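Local coordinates for protein 3-deoxy-d-manno-octulosonic-acid transferase (PDB 4BFC) that probably transfers Kdo from CMP-Kdo to a lipid A precursor in lipopolysaccharide synthesis, this fragment being its C-terminal CMP-Kdo binding domain, at residues Glu54-Gln57 / Ile58-Leu62; Val206-Ala209 / His210-Leu213. All coordinates share one frame; numbering follows the deposited sequence.

How the contacts relate
Both contacts are stretches of a little over two helical turns, held by i to i+4 backbone bonds, with one side-chain bond added on the outer side. Contact 1 lies in helix 54-68, the crossover between parallel strands 43-50 and 72-78. Contact 2 lies in helix 199-214, near the C-terminus. Their centres are about 28 Å apart, on opposite sides of the chain's centre, and they share no element. Contact 1 is nearer that centre and the more buried, and two of its glutamates bond to the end of strand 43-50 and to neighbouring loops. Contact 2 is more peripheral. Its side-chain bond joins a lysine to a glutamine amide, whereas in contact 1 a glutamine amide meets a carboxylate.

Contact 1 of 2, residues Glu54-Gln57 / Ile58-Leu62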
loop_
_atom_site.group_PDB
_atom_site.type_symbol
_atom_site.label_atom_id
_atom_site.label_comp_id
_atom_site.label_asym_id
_atom_site.label_seq_id
_atom_site.Cartn_x
_atom_site.Cartn_y
_atom_site.Cartn_z
ATOM N N GLU A 54 2.601 15.974 4.722
ATOM C CA GLU A 54 1.685 16.909 3.984
ATOM C C GLU A 54 0.637 17.558 4.925
ATOM O O GLU A 54 0.344 18.743 4.746
ATOM C CB GLU A 54 0.978 16.227 2.844
ATOM C CG GLU A 54 1.896 15.723 1.747
ATOM C CD GLU A 54 1.142 15.025 0.620
ATOM O OE1 GLU A 54 0.201 14.204 0.913
ATOM O OE2 GLU A 54 1.421 15.316 -0.559
ATOM N N GLU A 55 0.002 16.791 5.834
ATOM C CA GLU A 55 -0.974 17.356 6.767
ATOM C C GLU A 55 -0.309 18.424 7.652
ATOM O O GLU A 55 -0.865 19.553 7.711
ATOM C CB GLU A 55 -1.694 16.351 7.641
ATOM C CG GLU A 55 -2.420 15.191 6.905
ATOM C CD GLU A 55 -1.527 13.980 6.789
ATOM O OE1 GLU A 55 -0.383 13.932 7.325
ATOM O OE2 GLU A 55 -1.978 13.013 6.157
ATOM N N GLN A 56 0.809 18.074 8.298
ATOM C CA GLN A 56 1.563 19.024 9.116
ATOM C C GLN A 56 1.869 20.295 8.281
ATOM O O GLN A 56 1.561 21.439 8.749
ATOM C CB GLN A 56 2.829 18.362 9.631
ATOM C CG GLN A 56 3.691 19.285 10.477
ATOM C CD GLN A 56 3.019 19.559 11.795
ATOM O OE1 GLN A 56 2.606 18.634 12.480
ATOM N NE2 GLN A 56 2.890 20.843 12.156
ATOM N N GLN A 57 2.474 20.113 7.097
ATOM C CA GLN A 57 2.989 21.259 6.315
ATOM C C GLN A 57 1.900 22.163 5.802
ATOM O O GLN A 57 2.008 23.418 5.910
ATOM C CB GLN A 57 3.921 20.853 5.168
ATOM C CG GLN A 57 5.212 20.120 5.611
ATOM C CD GLN A 57 6.106 19.739 4.452
ATOM O OE1 GLN A 57 7.302 19.496 4.651
ATOM N NE2 GLN A 57 5.563 19.619 3.274
ATOM N N ILE A 58 0.845 21.594 5.229
ATOM C CA ILE A 58 -0.267 22.400 4.706
ATOM C C ILE A 58 -1.086 23.032 5.850
ATOM O O ILE A 58 -1.417 24.230 5.769
ATOM C CB ILE A 58 -1.185 21.580 3.747
ATOM C CG1 ILE A 58 -0.382 21.200 2.490
ATOM C CG2 ILE A 58 -2.401 22.383 3.381
ATOM C CD1 ILE A 58 -1.013 20.105 1.688
ATOM N N LEU A 59 -1.458 22.262 6.884
ATOM C CA LEU A 59 -2.198 22.854 8.013
ATOM C C LEU A 59 -1.399 23.978 8.699
ATOM O O LEU A 59 -2.027 24.988 9.085
ATOM C CB LEU A 59 -2.697 21.874 9.045
ATOM C CG LEU A 59 -3.663 20.883 8.403
ATOM C CD1 LEU A 59 -3.885 19.769 9.439
ATOM C CD2 LEU A 59 -4.973 21.544 7.991
ATOM N N GLU A 60 -0.082 23.834 8.794
ATOM C CA GLU A 60 0.785 24.911 9.412
ATOM C C GLU A 60 0.693 26.199 8.609
ATOM O O GLU A 60 0.552 27.305 9.211
ATOM C CB GLU A 60 2.251 24.501 9.402
ATOM C CG GLU A 60 2.774 23.712 10.566
ATOM C CD GLU A 60 4.246 23.336 10.375
ATOM O OE1 GLU A 60 4.813 23.511 9.255
ATOM O OE2 GLU A 60 4.821 22.816 11.342
ATOM N N ALA A 61 0.760 26.069 7.279
ATOM C CA ALA A 61 0.704 27.184 6.316
ATOM C C ALA A 61 -0.688 27.832 6.365
ATOM O O ALA A 61 -0.837 29.089 6.266
ATOM C CB ALA A 61 1.106 26.765 4.904
ATOM N N LEU A 62 -1.713 27.001 6.568
ATOM C CA LEU A 62 -3.085 27.477 6.524
ATOM C C LEU A 62 -3.590 28.041 7.879
ATOM O O LEU A 62 -4.511 28.836 7.868
ATOM C CB LEU A 62 -4.009 26.302 6.099
ATOM C CG LEU A 62 -5.456 26.610 5.664
ATOM C CD1 LEU A 62 -5.571 27.390 4.368
ATOM C CD2 LEU A 62 -6.155 25.277 5.499
HETATM O O HOH W 1 4.356 24.549 6.103
#
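Gln56 and Glu60 meet one turn apart on the outer side of the helix. Gln56 NE2 donates to Glu60 OE2 at 2.9 Å, with a bent N-H...O angle of 142°. The amide and carboxylate planes are 70° apart, and NE2 reaches the oxygen from above the carboxylate plane. Gln56 gets there by turning: CG is trans to the backbone N (chi1 179°), and the chain bends at chi2. Glu60 CG also packs 3.2 Å from Gln56 O.

Each backbone carbonyl of 54-57 is taken by the N-H four residues on. Ile58 N to Glu54 O is 2.9 Å, and Ala61 N to Gln57 O is longer at 3.2 Å. Gln57 O accepts a second bond, from a water 2.6 Å away. That water also donates weakly to Glu60 OE1. Leu59 CB and CG lie against Glu55 O, both at 3.2 Å.

The buried carboxylates are satisfied outside this stretch. Glu54 takes backbone N-H groups of His51, Gly136, Ser137 and Leu138. Glu55 OE1 forms a salt bridge with Arg83, and OE2 a hydrogen bond with Thr50 OG1.

The stretch opens helix 54-68 of a beta-alpha-beta crossover. Leu59 faces Cys74 of strand 72-78 and Cys91 of helix 84-93, while Ile58 and Ala61 touch helix 185-197.

Contact 2 of 2, residues Val206-Ala209 / His210-Leu213; sequences VAQA and HKVL
Lys211 reaches back along helix 199-214 to Gln208, three residues earlier, and the two side chains lie alongside each other with their ends on the same side of the helix. Lys211 CB starts 3.4 Å from Gln208 O. CG comes next, 4.0 Å from Ala207 O. Beyond CG the chain is extended, which carries CD to the amide, 4.0 Å from Gln208 OE1. CE closes on the same oxygen. NZ ends the run with a hydrogen bond to Gln208 OE1 at 3.0 Å, only 17° out of the carbonyl plane. Gln208 bends at chi2 (-54°), which helps bring its amide alongside the lysine.

Backbone bonds run underneath. His210 N to Val206 O is almost straight at 174°, and that oxygen also lies at the edge of the His210 ring. Leu213 N meets Ala209 O at 2.9 Å, in the carbonyl plane. On the buried side Ala209 and Leu213 touch Met151 of helix 148-152, and Val212 and Leu213 touch Phe173 of helix 167-175.

The Gln208 amide is used at both ends: OE1 accepts from Lys211, and NE2 donates to Glu176 O. This fixes which way the amide is flipped. The lysine is probably charged and the amide oxygen is neutral, so the link is best read as a charge-assisted hydrogen bond and not a salt bridge.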
loop_
_atom_site.group_PDB
_atom_site.type_symbol
_atom_site.label_atom_id
_atom_site.label_comp_id
_atom_site.label_asym_id
_atom_site.label_seq_id
_atom_site.Cartn_x
_atom_site.Cartn_y
_atom_site.Cartn_z
ATOM N N VAL A 206 -12.012 25.137 -14.355
ATOM C CA VAL A 206 -13.000 24.048 -14.378
ATOM C C VAL A 206 -13.423 23.779 -15.832
ATOM O O VAL A 206 -13.582 22.627 -16.239
ATOM C CB VAL A 206 -14.184 24.336 -13.417
ATOM C CG1 VAL A 206 -15.321 23.320 -13.519
ATOM C CG2 VAL A 206 -13.696 24.365 -11.965
ATOM N N ALA A 207 -13.565 24.849 -16.620
ATOM C CA ALA A 207 -13.817 24.732 -18.067
ATOM C C ALA A 207 -12.729 23.954 -18.839
ATOM O O ALA A 207 -13.051 23.054 -19.614
ATOM C CB ALA A 207 -14.080 26.118 -18.685
ATOM N N GLN A 208 -11.456 24.275 -18.609
ATOM C CA GLN A 208 -10.366 23.614 -19.276
ATOM C C GLN A 208 -10.292 22.153 -18.856
ATOM O O GLN A 208 -9.945 21.286 -19.674
ATOM C CB GLN A 208 -9.029 24.272 -18.951
ATOM C CG GLN A 208 -8.781 25.627 -19.580
ATOM C CD GLN A 208 -8.955 25.572 -21.079
ATOM O OE1 GLN A 208 -9.889 26.152 -21.608
ATOM N NE2 GLN A 208 -8.085 24.821 -21.770
ATOM N N ALA A 209 -10.563 21.876 -17.566
ATOM C CA ALA A 209 -10.611 20.491 -17.072
ATOM C C ALA A 209 -11.662 19.663 -17.793
ATOM O O ALA A 209 -11.373 18.549 -18.286
ATOM C CB ALA A 209 -10.902 20.479 -15.558
ATOM N N HIS A 210 -12.876 20.206 -17.854
ATOM C CA HIS A 210 -13.949 19.592 -18.646
ATOM C C HIS A 210 -13.670 19.343 -20.107
ATOM O O HIS A 210 -14.171 18.359 -20.661
ATOM C CB HIS A 210 -15.307 20.260 -18.400
ATOM C CG HIS A 210 -16.110 19.541 -17.355
ATOM N ND1 HIS A 210 -17.188 18.784 -17.658
ATOM C CD2 HIS A 210 -15.893 19.391 -15.975
ATOM C CE1 HIS A 210 -17.669 18.216 -16.523
ATOM N NE2 HIS A 210 -16.871 18.587 -15.496
ATOM N N LYS A 211 -12.843 20.179 -20.733
ATOM C CA LYS A 211 -12.352 19.911 -22.091
ATOM C C LYS A 211 -11.499 18.639 -22.156
ATOM O O LYS A 211 -11.752 17.743 -22.969
ATOM C CB LYS A 211 -11.520 21.080 -22.630
ATOM C CG LYS A 211 -12.279 22.106 -23.471
ATOM C CD LYS A 211 -11.349 23.248 -23.868
ATOM C CE LYS A 211 -12.115 24.535 -24.152
ATOM N NZ LYS A 211 -11.196 25.704 -24.262
ATOM N N VAL A 212 -10.480 18.564 -21.301
ATOM C CA VAL A 212 -9.598 17.414 -21.276
ATOM C C VAL A 212 -10.458 16.184 -20.996
ATOM O O VAL A 212 -10.260 15.145 -21.616
ATOM C CB VAL A 212 -8.505 17.538 -20.199
ATOM C CG1 VAL A 212 -7.632 16.281 -20.129
ATOM C CG2 VAL A 212 -7.645 18.770 -20.440
ATOM N N LEU A 213 -11.418 16.307 -20.071
ATOM C CA LEU A 213 -12.189 15.144 -19.627
ATOM C C LEU A 213 -13.064 14.573 -20.708
ATOM O O LEU A 213 -13.279 13.355 -20.755
ATOM C CB LEU A 213 -13.016 15.439 -18.356
ATOM C CG LEU A 213 -12.242 15.482 -17.036
ATOM C CD1 LEU A 213 -13.137 16.155 -15.988
ATOM C CD2 LEU A 213 -11.784 14.109 -16.575
#